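Local atomic coordinates of 28 kDa product (Pseudomonas syringae pv. phaseolicola, PDB entry 1UKF), a protein that acts as a papain-like cysteine protease of the C58 family, cleaving itself and eliciting the hypersensitive response in resistant bean and Arabidopsis plants. Residues A[24-29]-A[133-138]; A[56-61]-A[76-81]; A[92-97]-A[181-186]. One frame throughout, in Å; residues are numbered along the deposited sequence.

Interaction 1. Residues A[24-29]-A[133-138]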
ATOM      1  N   GLU A  24      -1.111  -6.899   6.491  1.00  9.41           N
ATOM      2  CA  GLU A  24      -1.087  -8.361   6.559  1.00 10.30           C
ATOM      3  C   GLU A  24      -0.293  -8.879   5.355  1.00 11.21           C
ATOM      4  O   GLU A  24       0.498  -9.812   5.481  1.00 11.78           O
ATOM      5  CB  GLU A  24      -2.518  -8.918   6.551  1.00 10.70           C
ATOM      6  CG  GLU A  24      -2.638 -10.447   6.458  1.00 12.30           C
ATOM      7  CD  GLU A  24      -2.103 -11.188   7.673  1.00 12.22           C
ATOM      8  OE1 GLU A  24      -1.790 -10.550   8.700  1.00 13.48           O
ATOM      9  OE2 GLU A  24      -2.006 -12.433   7.600  1.00 15.14           O
ATOM     10  N   TRP A  25      -0.489  -8.265   4.191  1.00 10.17           N
ATOM     11  CA  TRP A  25       0.248  -8.686   3.002  1.00 10.21           C
ATOM     12  C   TRP A  25       1.745  -8.471   3.234  1.00 10.46           C
ATOM     13  O   TRP A  25       2.558  -9.321   2.874  1.00 12.12           O
ATOM     14  CB  TRP A  25      -0.199  -7.889   1.772  1.00 10.21           C
ATOM     15  CG  TRP A  25       0.520  -8.295   0.513  1.00  9.05           C
ATOM     16  CD1 TRP A  25       0.190  -9.319  -0.332  1.00  8.86           C
ATOM     17  CD2 TRP A  25       1.702  -7.696  -0.027  1.00  8.65           C
ATOM     18  NE1 TRP A  25       1.093  -9.392  -1.364  1.00  9.47           N
ATOM     19  CE2 TRP A  25       2.033  -8.407  -1.203  1.00  9.54           C
ATOM     20  CE3 TRP A  25       2.516  -6.626   0.367  1.00  9.63           C
ATOM     21  CZ2 TRP A  25       3.142  -8.080  -1.991  1.00 10.47           C
ATOM     22  CZ3 TRP A  25       3.617  -6.299  -0.414  1.00  9.76           C
ATOM     23  CH2 TRP A  25       3.920  -7.023  -1.581  1.00  9.40           C
ATOM     24  N   LEU A  26       2.115  -7.340   3.831  1.00 10.83           N
ATOM     25  CA  LEU A  26       3.523  -7.065   4.096  1.00 12.16           C
ATOM     26  C   LEU A  26       4.133  -8.150   4.972  1.00 12.41           C
ATOM     27  O   LEU A  26       5.260  -8.590   4.730  1.00 15.25           O
ATOM     28  CB  LEU A  26       3.694  -5.703   4.778  1.00 12.21           C
ATOM     29  CG  LEU A  26       3.626  -4.462   3.883  1.00 12.35           C
ATOM     30  CD1 LEU A  26       3.678  -3.200   4.737  1.00 13.19           C
ATOM     31  CD2 LEU A  26       4.788  -4.478   2.895  1.00 13.08           C
ATOM     32  N   VAL A  27       3.387  -8.586   5.982  1.00 12.49           N
ATOM     33  CA  VAL A  27       3.872  -9.619   6.890  1.00 14.68           C
ATOM     34  C   VAL A  27       4.167 -10.934   6.177  1.00 14.90           C
ATOM     35  O   VAL A  27       5.174 -11.581   6.462  1.00 16.26           O
ATOM     36  CB  VAL A  27       2.862  -9.875   8.031  1.00 13.38           C
ATOM     37  CG1 VAL A  27       3.302 -11.079   8.864  1.00 16.17           C
ATOM     38  CG2 VAL A  27       2.759  -8.638   8.912  1.00 15.62           C
ATOM     39  N   MET A  28       3.309 -11.333   5.244  1.00 14.13           N
ATOM     40  CA  MET A  28       3.547 -12.590   4.542  1.00 17.07           C
ATOM     41  C   MET A  28       3.763 -12.451   3.036  1.00 14.88           C
ATOM     42  O   MET A  28       3.440 -13.353   2.265  1.00 15.37           O
ATOM     43  CB  MET A  28       2.413 -13.580   4.838  1.00 21.04           C
ATOM     44  CG  MET A  28       1.022 -12.972   4.939  1.00 22.06           C
ATOM     45  SD  MET A  28       0.424 -12.273   3.397  1.00 26.54           S
ATOM     46  CE  MET A  28      -0.017 -13.769   2.506  1.00 24.81           C
ATOM     47  N   SER A  29       4.358 -11.334   2.629  1.00 14.06           N
ATOM     48  CA  SER A  29       4.616 -11.065   1.218  1.00 14.37           C
ATOM     49  C   SER A  29       5.589 -12.044   0.565  1.00 14.69           C
ATOM     50  O   SER A  29       5.602 -12.183  -0.655  1.00 13.99           O
ATOM     51  CB  SER A  29       5.140  -9.635   1.046  1.00 15.90           C
ATOM     52  OG  SER A  29       6.291  -9.413   1.841  1.00 18.62           O
ATOM     53  N   ALA A 133      -4.982   2.655   1.231  1.00  9.95           N
ATOM     54  CA  ALA A 133      -3.682   2.076   1.508  1.00  9.34           C
ATOM     55  C   ALA A 133      -3.340   0.880   0.636  1.00  8.98           C
ATOM     56  O   ALA A 133      -4.196   0.046   0.341  1.00  9.93           O
ATOM     57  CB  ALA A 133      -3.614   1.678   2.970  1.00 10.90           C
ATOM     58  N   ILE A 134      -2.081   0.822   0.217  1.00  8.18           N
ATOM     59  CA  ILE A 134      -1.558  -0.281  -0.575  1.00  8.59           C
ATOM     60  C   ILE A 134      -0.186  -0.591   0.016  1.00  7.41           C
ATOM     61  O   ILE A 134       0.285   0.110   0.914  1.00  7.77           O
ATOM     62  CB  ILE A 134      -1.433   0.080  -2.082  1.00  8.82           C
ATOM     63  CG1 ILE A 134      -0.449   1.235  -2.291  1.00  9.78           C
ATOM     64  CG2 ILE A 134      -2.809   0.430  -2.636  1.00 10.03           C
ATOM     65  CD1 ILE A 134      -0.216   1.589  -3.752  1.00 11.68           C
ATOM     66  N   ALA A 135       0.462  -1.644  -0.463  1.00  8.19           N
ATOM     67  CA  ALA A 135       1.771  -2.000   0.067  1.00  8.35           C
ATOM     68  C   ALA A 135       2.679  -2.530  -1.022  1.00  8.08           C
ATOM     69  O   ALA A 135       2.228  -2.937  -2.090  1.00  8.61           O
ATOM     70  CB  ALA A 135       1.623  -3.045   1.179  1.00  9.63           C
ATOM     71  N   CYS A 136       3.974  -2.521  -0.753  1.00  8.02           N
ATOM     72  CA  CYS A 136       4.925  -3.041  -1.719  1.00  9.41           C
ATOM     73  C   CYS A 136       6.179  -3.534  -1.020  1.00  9.35           C
ATOM     74  O   CYS A 136       6.498  -3.113   0.095  1.00  9.79           O
ATOM     75  CB  CYS A 136       5.269  -1.987  -2.786  1.00  9.40           C
ATOM     76  SG  CYS A 136       5.989  -0.447  -2.183  1.00 10.18           S
ATOM     77  N   SER A 137       6.867  -4.457  -1.679  1.00 10.05           N
ATOM     78  CA  SER A 137       8.086  -5.044  -1.151  1.00 10.68           C
ATOM     79  C   SER A 137       8.998  -5.347  -2.321  1.00 10.43           C
ATOM     80  O   SER A 137       8.566  -5.910  -3.329  1.00 12.08           O
ATOM     81  CB  SER A 137       7.764  -6.331  -0.396  1.00 10.52           C
ATOM     82  OG  SER A 137       8.947  -6.963   0.064  1.00 13.32           O
ATOM     83  N   CYS A 138      10.260  -4.964  -2.187  1.00 10.15           N
ATOM     84  CA  CYS A 138      11.226  -5.196  -3.241  1.00 12.32           C
ATOM     85  C   CYS A 138      12.209  -6.254  -2.768  1.00 13.82           C
ATOM     86  O   CYS A 138      12.967  -6.034  -1.820  1.00 14.46           O
ATOM     87  CB  CYS A 138      11.952  -3.892  -3.576  1.00 11.95           C
ATOM     88  SG  CYS A 138      12.869  -3.921  -5.125  1.00 14.91           S
TER
HETATM   89  O   HOH W   1       8.739  -9.640   0.775  1.00 25.43           O
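The packing of Trp-25 and Leu-26 against Ala-135 belongs to the core of the papain-like fold, where the helix that begins with the active-site Cys-18 lies on the central antiparallel sheet. Helix 18-27 meets strand 130-139, which carries the active-site His-132 shortly before this segment. All six touching residues are buried, and no direct hydrogen bond joins the two segments.

The methyl of Ala-135 fits into the notch formed by two consecutive helix residues: its CB lies 3.7 Å from CG of Leu-26 and 3.8 Å from CE3 of Trp-25. The Leu-26 branch ending in CD2 reaches further along the strand, to 3.6 Å from the carbonyl O of Cys-136. The indole extends along the strand from Ala-135 toward Ser-137, with CG anti to the backbone N (chi1 -179°). Its six-membered ring therefore approaches the strand backbone, where CZ3 of Trp-25 is 3.7 Å from CA of Cys-136. The neighbouring CH2 meets N of Ser-137 at the ring edge, close to the ring plane. CB of Ser-29 lies over one indole face, toward its rim. The ring also stacks with Phe-146 of strand 142-147, while its NE1 is hydrogen-bonded to Glu-152, so the apolar edge faces strand 130-139 and the polar N is satisfied by another part of the sheet.

Just past the helix, the contact turns polar. The hydroxyls of Ser-29 and Ser-137 are too far apart to bond directly, with OG to OG at 4.0 Å. One water bridges them, 2.7 Å from OG of Ser-29 and 2.8 Å from OG of Ser-137.

Interaction 2. Residues A[56-61]-A[76-81]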
ATOM      1  N   GLN A  56      -8.327  -2.729  12.641  1.00 11.43           N
ATOM      2  CA  GLN A  56      -8.891  -2.218  13.882  1.00 11.28           C
ATOM      3  C   GLN A  56      -7.788  -1.523  14.679  1.00 11.01           C
ATOM      4  O   GLN A  56      -8.049  -0.546  15.381  1.00 11.72           O
ATOM      5  CB  GLN A  56      -9.515  -3.347  14.704  1.00 11.70           C
ATOM      6  CG  GLN A  56     -10.736  -3.978  14.053  1.00 18.81           C
ATOM      7  CD  GLN A  56     -11.585  -4.742  15.048  1.00 21.38           C
ATOM      8  OE1 GLN A  56     -11.065  -5.437  15.918  1.00 24.79           O
ATOM      9  NE2 GLN A  56     -12.901  -4.622  14.919  1.00 24.12           N
ATOM     10  N   VAL A  57      -6.560  -2.025  14.575  1.00 10.93           N
ATOM     11  CA  VAL A  57      -5.433  -1.393  15.258  1.00 11.23           C
ATOM     12  C   VAL A  57      -5.266  -0.008  14.625  1.00 11.14           C
ATOM     13  O   VAL A  57      -5.055   0.982  15.321  1.00 11.25           O
ATOM     14  CB  VAL A  57      -4.130  -2.210  15.080  1.00 12.96           C
ATOM     15  CG1 VAL A  57      -2.948  -1.429  15.629  1.00 14.35           C
ATOM     16  CG2 VAL A  57      -4.250  -3.544  15.800  1.00 15.81           C
ATOM     17  N   TYR A  58      -5.361   0.050  13.299  1.00 10.22           N
ATOM     18  CA  TYR A  58      -5.258   1.309  12.568  1.00  8.98           C
ATOM     19  C   TYR A  58      -6.360   2.271  13.030  1.00  9.25           C
ATOM     20  O   TYR A  58      -6.086   3.430  13.352  1.00 10.02           O
ATOM     21  CB  TYR A  58      -5.397   1.051  11.064  1.00  9.84           C
ATOM     22  CG  TYR A  58      -5.483   2.302  10.218  1.00  9.96           C
ATOM     23  CD1 TYR A  58      -4.333   2.969   9.802  1.00 10.64           C
ATOM     24  CD2 TYR A  58      -6.720   2.824   9.847  1.00 10.72           C
ATOM     25  CE1 TYR A  58      -4.413   4.128   9.033  1.00 11.98           C
ATOM     26  CE2 TYR A  58      -6.812   3.981   9.082  1.00 11.80           C
ATOM     27  CZ  TYR A  58      -5.657   4.627   8.678  1.00 11.30           C
ATOM     28  OH  TYR A  58      -5.748   5.778   7.924  1.00 14.77           O
ATOM     29  N   ASN A  59      -7.600   1.785  13.060  1.00  9.29           N
ATOM     30  CA  ASN A  59      -8.737   2.606  13.476  1.00  9.41           C
ATOM     31  C   ASN A  59      -8.612   3.086  14.915  1.00  8.64           C
ATOM     32  O   ASN A  59      -8.941   4.235  15.216  1.00 10.27           O
ATOM     33  CB  ASN A  59     -10.057   1.844  13.333  1.00  9.58           C
ATOM     34  CG  ASN A  59     -10.482   1.670  11.893  1.00 12.24           C
ATOM     35  OD1 ASN A  59     -10.106   2.454  11.023  1.00 13.24           O
ATOM     36  ND2 ASN A  59     -11.291   0.649  11.638  1.00 11.39           N
ATOM     37  N   ASP A  60      -8.158   2.207  15.805  1.00  9.38           N
ATOM     38  CA  ASP A  60      -7.993   2.571  17.212  1.00 10.30           C
ATOM     39  C   ASP A  60      -6.991   3.709  17.333  1.00 10.50           C
ATOM     40  O   ASP A  60      -7.218   4.673  18.064  1.00 10.39           O
ATOM     41  CB  ASP A  60      -7.493   1.377  18.035  1.00 11.75           C
ATOM     42  CG  ASP A  60      -8.537   0.288  18.194  1.00 12.60           C
ATOM     43  OD1 ASP A  60      -9.716   0.526  17.859  1.00 14.32           O
ATOM     44  OD2 ASP A  60      -8.170  -0.809  18.667  1.00 14.96           O
ATOM     45  N   ALA A  61      -5.879   3.592  16.615  1.00  9.66           N
ATOM     46  CA  ALA A  61      -4.848   4.624  16.656  1.00  9.79           C
ATOM     47  C   ALA A  61      -5.344   5.925  16.033  1.00  9.95           C
ATOM     48  O   ALA A  61      -5.019   7.012  16.513  1.00 11.66           O
ATOM     49  CB  ALA A  61      -3.594   4.145  15.940  1.00 11.21           C
ATOM     50  N   THR A  76       0.123   8.945  12.157  1.00 11.92           N
ATOM     51  CA  THR A  76       0.163   8.252  13.436  1.00 12.32           C
ATOM     52  C   THR A  76      -0.524   6.890  13.347  1.00 11.59           C
ATOM     53  O   THR A  76       0.001   5.889  13.833  1.00 12.22           O
ATOM     54  CB  THR A  76      -0.511   9.106  14.530  1.00 12.53           C
ATOM     55  OG1 THR A  76       0.246  10.309  14.718  1.00 15.25           O
ATOM     56  CG2 THR A  76      -0.586   8.342  15.846  1.00 14.57           C
ATOM     57  N   ALA A  77      -1.693   6.852  12.713  1.00 10.44           N
ATOM     58  CA  ALA A  77      -2.446   5.610  12.564  1.00 10.23           C
ATOM     59  C   ALA A  77      -1.699   4.591  11.700  1.00  9.33           C
ATOM     60  O   ALA A  77      -1.634   3.410  12.040  1.00  9.90           O
ATOM     61  CB  ALA A  77      -3.819   5.905  11.967  1.00 11.34           C
ATOM     62  N   SER A  78      -1.142   5.047  10.582  1.00 10.51           N
ATOM     63  CA  SER A  78      -0.403   4.158   9.696  1.00 10.31           C
ATOM     64  C   SER A  78       0.829   3.612  10.405  1.00 11.17           C
ATOM     65  O   SER A  78       1.195   2.447  10.230  1.00 11.51           O
ATOM     66  CB  SER A  78       0.006   4.897   8.422  1.00 11.23           C
ATOM     67  OG  SER A  78      -1.131   5.192   7.634  1.00 13.88           O
ATOM     68  N   THR A  79       1.473   4.452  11.206  1.00 10.73           N
ATOM     69  CA  THR A  79       2.651   4.019  11.946  1.00 12.37           C
ATOM     70  C   THR A  79       2.251   2.961  12.975  1.00 12.11           C
ATOM     71  O   THR A  79       2.961   1.980  13.173  1.00 11.94           O
ATOM     72  CB  THR A  79       3.320   5.207  12.672  1.00 12.42           C
ATOM     73  OG1 THR A  79       3.761   6.166  11.704  1.00 14.64           O
ATOM     74  CG2 THR A  79       4.520   4.738  13.487  1.00 14.49           C
ATOM     75  N   ALA A  80       1.103   3.157  13.614  1.00 12.08           N
ATOM     76  CA  ALA A  80       0.626   2.222  14.625  1.00 10.89           C
ATOM     77  C   ALA A  80       0.364   0.830  14.062  1.00 11.40           C
ATOM     78  O   ALA A  80       0.742  -0.170  14.672  1.00 12.09           O
ATOM     79  CB  ALA A  80      -0.643   2.763  15.285  1.00 12.12           C
ATOM     80  N   VAL A  81      -0.268   0.751  12.894  1.00 11.36           N
ATOM     81  CA  VAL A  81      -0.557  -0.558  12.329  1.00 11.16           C
ATOM     82  C   VAL A  81       0.701  -1.298  11.883  1.00 10.84           C
ATOM     83  O   VAL A  81       0.778  -2.519  12.027  1.00 10.53           O
ATOM     84  CB  VAL A  81      -1.585  -0.470  11.163  1.00 10.44           C
ATOM     85  CG1 VAL A  81      -0.974   0.201   9.944  1.00 12.16           C
ATOM     86  CG2 VAL A  81      -2.097  -1.866  10.824  1.00 12.18           C
TER
HETATM   87  O   HOH W   2      -2.988   6.807   6.407  1.00 36.34           O
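Tyr-58 and Ala-61 pack against Ala-77, Ala-80 and Val-81 in a close helix-helix contact between helix 46-67 and helix 73-84, successive helices of the chain, the second of which rests on the central sheet. The short segments run roughly antiparallel, at 143°, and their axes approach to 7.9 Å. Small residues permit this spacing: CB of Ala-61 is only 3.3 Å from CB of Ala-80, tighter than ordinary van der Waals contact, and 3.9 Å from CA of Ala-77.

Tyr-58 reaches across to the second helix, its chi1 of 173° swinging the ring away from its own backbone N and toward Ala-77. The methyl of Ala-77 lies over one ring face in a CH-pi contact, CB standing 3.9 Å from the centroid and 29° off the ring normal. OG of Ser-78 instead approaches the ring edge in plane, 3.7 Å from CE1. In this papain-like fold the tyrosine also touches Ala-19, next to the active-site Cys-18, while Ser-78 and Val-81 rest on Leu-121 of the central sheet.

At the base of the tyrosine, its CB meets CB of Val-81 at 4.1 Å. A water bonded to OG of Ser-78 at 2.7 Å makes a weak link to OH of Tyr-58.

Interaction 3. Residues A[92-97]-A[181-186]; sequences EPKTVH and VNEFRV
Lys-94 and Glu-183 pair in an antiparallel beta ladder at one margin of the papain-like fold's central sheet, where outermost strand 88-97 runs beside strand 178-187. The axes of the short strand segments come within 4.7 Å and their directions differ by 153°.

Backbone hydrogen bonds fix the register. Lys-94 and Glu-183 form one hydrogen-bonded pair, with the N of Glu-183 to the O of Lys-94 at 2.7 Å and the N of Lys-94 to the O of Glu-183 at 3.1 Å. Val-96 and Val-181 form the next such pair, each N bonded to the other's O at 2.9 Å. Thr-95 and Asn-182 occupy the non-hydrogen-bonded position between them. CA-H...O contacts supplement the ladder, including one from CA of Pro-93 to O of Glu-183.

At Pro-93, where strand 88-97 is interrupted, the contact becomes apolar. CG of Pro-93 comes obliquely against the Phe-184 ring, 3.6 Å from CE2. Phe-75 of helix 73-84 packs beside both residues and meets the phenylalanine edge-to-face.

The polar side chains divide between the sheet's two faces. Lys-94 and Glu-183 lie alongside each other on the face shared with Val-96; the lysine's fully extended chain brings its aliphatic CD within 3.6 Å of OE1 of Glu-183, while its NZ continues to a salt bridge with Asp-112. OE2 of Glu-183 lies 3.5 Å from CG2 of Val-96 and also close to OD2 of Asp-112, a like-charge approach that may raise the pKa of one acid and that the nearby Lys-94 would probably ease. On the opposite face, ND2 of Asn-182 is hydrogen-bonded to OG of Ser-123, while OD1 of Asn-182 turns toward Thr-95, 3.0 Å from its OG1.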
ATOM      1  N   GLU A  92      11.096   9.299   7.983  1.00 19.97           N
ATOM      2  CA  GLU A  92       9.938  10.143   8.213  1.00 20.26           C
ATOM      3  C   GLU A  92       9.030   9.880   7.017  1.00 18.09           C
ATOM      4  O   GLU A  92       9.513   9.736   5.895  1.00 18.65           O
ATOM      5  CB  GLU A  92      10.367  11.613   8.225  1.00 22.62           C
ATOM      6  CG  GLU A  92       9.232  12.617   8.314  1.00 25.58           C
ATOM      7  CD  GLU A  92       8.418  12.460   9.579  1.00 27.81           C
ATOM      8  OE1 GLU A  92       9.025  12.267  10.653  1.00 29.61           O
ATOM      9  OE2 GLU A  92       7.174  12.538   9.504  1.00 31.61           O
ATOM     10  N   PRO A  93       7.710   9.779   7.241  1.00 16.89           N
ATOM     11  CA  PRO A  93       6.829   9.532   6.095  1.00 16.99           C
ATOM     12  C   PRO A  93       7.055  10.589   5.018  1.00 17.29           C
ATOM     13  O   PRO A  93       7.115  11.785   5.314  1.00 19.24           O
ATOM     14  CB  PRO A  93       5.438   9.614   6.712  1.00 16.93           C
ATOM     15  CG  PRO A  93       5.662   9.070   8.090  1.00 17.69           C
ATOM     16  CD  PRO A  93       6.953   9.750   8.504  1.00 17.51           C
ATOM     17  N   LYS A  94       7.185  10.147   3.774  1.00 16.75           N
ATOM     18  CA  LYS A  94       7.416  11.061   2.665  1.00 17.16           C
ATOM     19  C   LYS A  94       6.149  11.283   1.852  1.00 18.28           C
ATOM     20  O   LYS A  94       5.392  10.349   1.599  1.00 19.62           O
ATOM     21  CB  LYS A  94       8.515  10.515   1.754  1.00 17.92           C
ATOM     22  CG  LYS A  94       8.831  11.411   0.573  1.00 19.67           C
ATOM     23  CD  LYS A  94       9.945  10.829  -0.275  1.00 19.65           C
ATOM     24  CE  LYS A  94      10.227  11.708  -1.479  1.00 19.64           C
ATOM     25  NZ  LYS A  94      11.315  11.147  -2.319  1.00 22.52           N
ATOM     26  N   THR A  95       5.921  12.527   1.446  1.00 16.63           N
ATOM     27  CA  THR A  95       4.749  12.868   0.656  1.00 17.43           C
ATOM     28  C   THR A  95       5.163  13.301  -0.744  1.00 17.63           C
ATOM     29  O   THR A  95       5.889  14.282  -0.909  1.00 20.09           O
ATOM     30  CB  THR A  95       3.948  14.018   1.302  1.00 18.72           C
ATOM     31  OG1 THR A  95       3.542  13.639   2.622  1.00 20.43           O
ATOM     32  CG2 THR A  95       2.716  14.341   0.474  1.00 18.73           C
ATOM     33  N   VAL A  96       4.707  12.563  -1.748  1.00 15.75           N
ATOM     34  CA  VAL A  96       5.017  12.896  -3.131  1.00 16.72           C
ATOM     35  C   VAL A  96       3.737  13.435  -3.755  1.00 17.27           C
ATOM     36  O   VAL A  96       2.729  12.730  -3.827  1.00 16.34           O
ATOM     37  CB  VAL A  96       5.493  11.656  -3.924  1.00 15.23           C
ATOM     38  CG1 VAL A  96       5.885  12.063  -5.338  1.00 16.70           C
ATOM     39  CG2 VAL A  96       6.675  11.007  -3.219  1.00 16.62           C
ATOM     40  N   HIS A  97       3.775  14.691  -4.189  1.00 17.71           N
ATOM     41  CA  HIS A  97       2.605  15.321  -4.791  1.00 19.49           C
ATOM     42  C   HIS A  97       2.474  15.001  -6.273  1.00 20.39           C
ATOM     43  O   HIS A  97       3.464  14.755  -6.957  1.00 20.61           O
ATOM     44  CB  HIS A  97       2.653  16.839  -4.586  1.00 20.89           C
ATOM     45  CG  HIS A  97       2.671  17.251  -3.147  1.00 21.36           C
ATOM     46  ND1 HIS A  97       3.822  17.260  -2.388  1.00 23.89           N
ATOM     47  CD2 HIS A  97       1.672  17.631  -2.317  1.00 24.12           C
ATOM     48  CE1 HIS A  97       3.531  17.629  -1.154  1.00 24.23           C
ATOM     49  NE2 HIS A  97       2.233  17.860  -1.084  1.00 24.51           N
ATOM     50  N   VAL A 181       0.899  10.851  -2.696  1.00 15.12           N
ATOM     51  CA  VAL A 181       1.147   9.512  -2.196  1.00 14.10           C
ATOM     52  C   VAL A 181       2.047   9.641  -0.980  1.00 14.05           C
ATOM     53  O   VAL A 181       3.097  10.281  -1.049  1.00 13.49           O
ATOM     54  CB  VAL A 181       1.875   8.642  -3.243  1.00 13.61           C
ATOM     55  CG1 VAL A 181       2.218   7.283  -2.648  1.00 16.04           C
ATOM     56  CG2 VAL A 181       1.010   8.476  -4.481  1.00 15.72           C
ATOM     57  N   ASN A 182       1.628   9.061   0.139  1.00 11.99           N
ATOM     58  CA  ASN A 182       2.447   9.095   1.343  1.00 13.31           C
ATOM     59  C   ASN A 182       3.181   7.766   1.433  1.00 13.36           C
ATOM     60  O   ASN A 182       2.587   6.704   1.238  1.00 14.19           O
ATOM     61  CB  ASN A 182       1.597   9.277   2.599  1.00 14.03           C
ATOM     62  CG  ASN A 182       0.754  10.524   2.555  1.00 17.31           C
ATOM     63  OD1 ASN A 182       1.269  11.636   2.424  1.00 18.72           O
ATOM     64  ND2 ASN A 182      -0.552  10.351   2.670  1.00 16.64           N
ATOM     65  N   GLU A 183       4.471   7.827   1.729  1.00 12.86           N
ATOM     66  CA  GLU A 183       5.281   6.626   1.829  1.00 12.42           C
ATOM     67  C   GLU A 183       5.684   6.346   3.264  1.00 11.96           C
ATOM     68  O   GLU A 183       6.180   7.232   3.960  1.00 13.06           O
ATOM     69  CB  GLU A 183       6.557   6.772   0.997  1.00 11.54           C
ATOM     70  CG  GLU A 183       6.345   7.207  -0.438  1.00 13.44           C
ATOM     71  CD  GLU A 183       7.655   7.526  -1.131  1.00 13.72           C
ATOM     72  OE1 GLU A 183       8.706   7.507  -0.457  1.00 15.76           O
ATOM     73  OE2 GLU A 183       7.638   7.799  -2.346  1.00 15.18           O
ATOM     74  N   PHE A 184       5.463   5.113   3.701  1.00 10.61           N
ATOM     75  CA  PHE A 184       5.854   4.686   5.035  1.00 10.53           C
ATOM     76  C   PHE A 184       6.861   3.563   4.828  1.00 10.52           C
ATOM     77  O   PHE A 184       6.487   2.419   4.559  1.00 10.73           O
ATOM     78  CB  PHE A 184       4.645   4.191   5.831  1.00 11.19           C
ATOM     79  CG  PHE A 184       3.602   5.246   6.050  1.00  9.68           C
ATOM     80  CD1 PHE A 184       2.559   5.417   5.143  1.00 11.91           C
ATOM     81  CD2 PHE A 184       3.687   6.108   7.140  1.00 12.04           C
ATOM     82  CE1 PHE A 184       1.617   6.432   5.319  1.00 11.28           C
ATOM     83  CE2 PHE A 184       2.753   7.126   7.322  1.00 11.90           C
ATOM     84  CZ  PHE A 184       1.718   7.287   6.411  1.00 10.69           C
ATOM     85  N   ARG A 185       8.141   3.909   4.923  1.00 11.09           N
ATOM     86  CA  ARG A 185       9.223   2.950   4.739  1.00 11.77           C
ATOM     87  C   ARG A 185       9.406   2.167   6.028  1.00 12.61           C
ATOM     88  O   ARG A 185       9.688   2.744   7.079  1.00 13.43           O
ATOM     89  CB  ARG A 185      10.509   3.688   4.376  1.00 12.77           C
ATOM     90  CG  ARG A 185      11.681   2.785   4.055  1.00 14.78           C
ATOM     91  CD  ARG A 185      12.869   3.620   3.625  1.00 19.15           C
ATOM     92  NE  ARG A 185      14.103   2.844   3.568  1.00 22.67           N
ATOM     93  CZ  ARG A 185      15.286   3.354   3.242  1.00 24.42           C
ATOM     94  NH1 ARG A 185      15.392   4.642   2.942  1.00 25.57           N
ATOM     95  NH2 ARG A 185      16.363   2.581   3.223  1.00 27.11           N
ATOM     96  N   VAL A 186       9.252   0.850   5.942  1.00 12.43           N
ATOM     97  CA  VAL A 186       9.353   0.001   7.120  1.00 12.92           C
ATOM     98  C   VAL A 186      10.360  -1.135   6.979  1.00 13.56           C
ATOM     99  O   VAL A 186      10.742  -1.514   5.873  1.00 14.74           O
ATOM    100  CB  VAL A 186       7.971  -0.607   7.461  1.00 13.15           C
ATOM    101  CG1 VAL A 186       6.933   0.503   7.561  1.00 13.95           C
ATOM    102  CG2 VAL A 186       7.563  -1.619   6.397  1.00 13.93           C
TER

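Interaction 3 lies within the central antiparallel sheet, interaction 1 packs a helix on it, and interaction 2 joins two helices beside it. Their centres are about 15 to 16 Å apart. Strand 119-126 separates strand 130-139 of the first contact from strands 178-187 and 88-97 of the third. Interaction 2 touches interaction 3 where CB of Ser-78 meets CZ of Phe-184 at 3.6 Å. In sequence, interaction 2 is nested within interaction 1 and precedes interaction 3, whereas 1 and 3 interleave. Interaction 1 thus sets the helix carrying active-site Cys-18 against the strand carrying His-132, interaction 2 lies next to that helix, and interaction 3 closes the sheet at its edge.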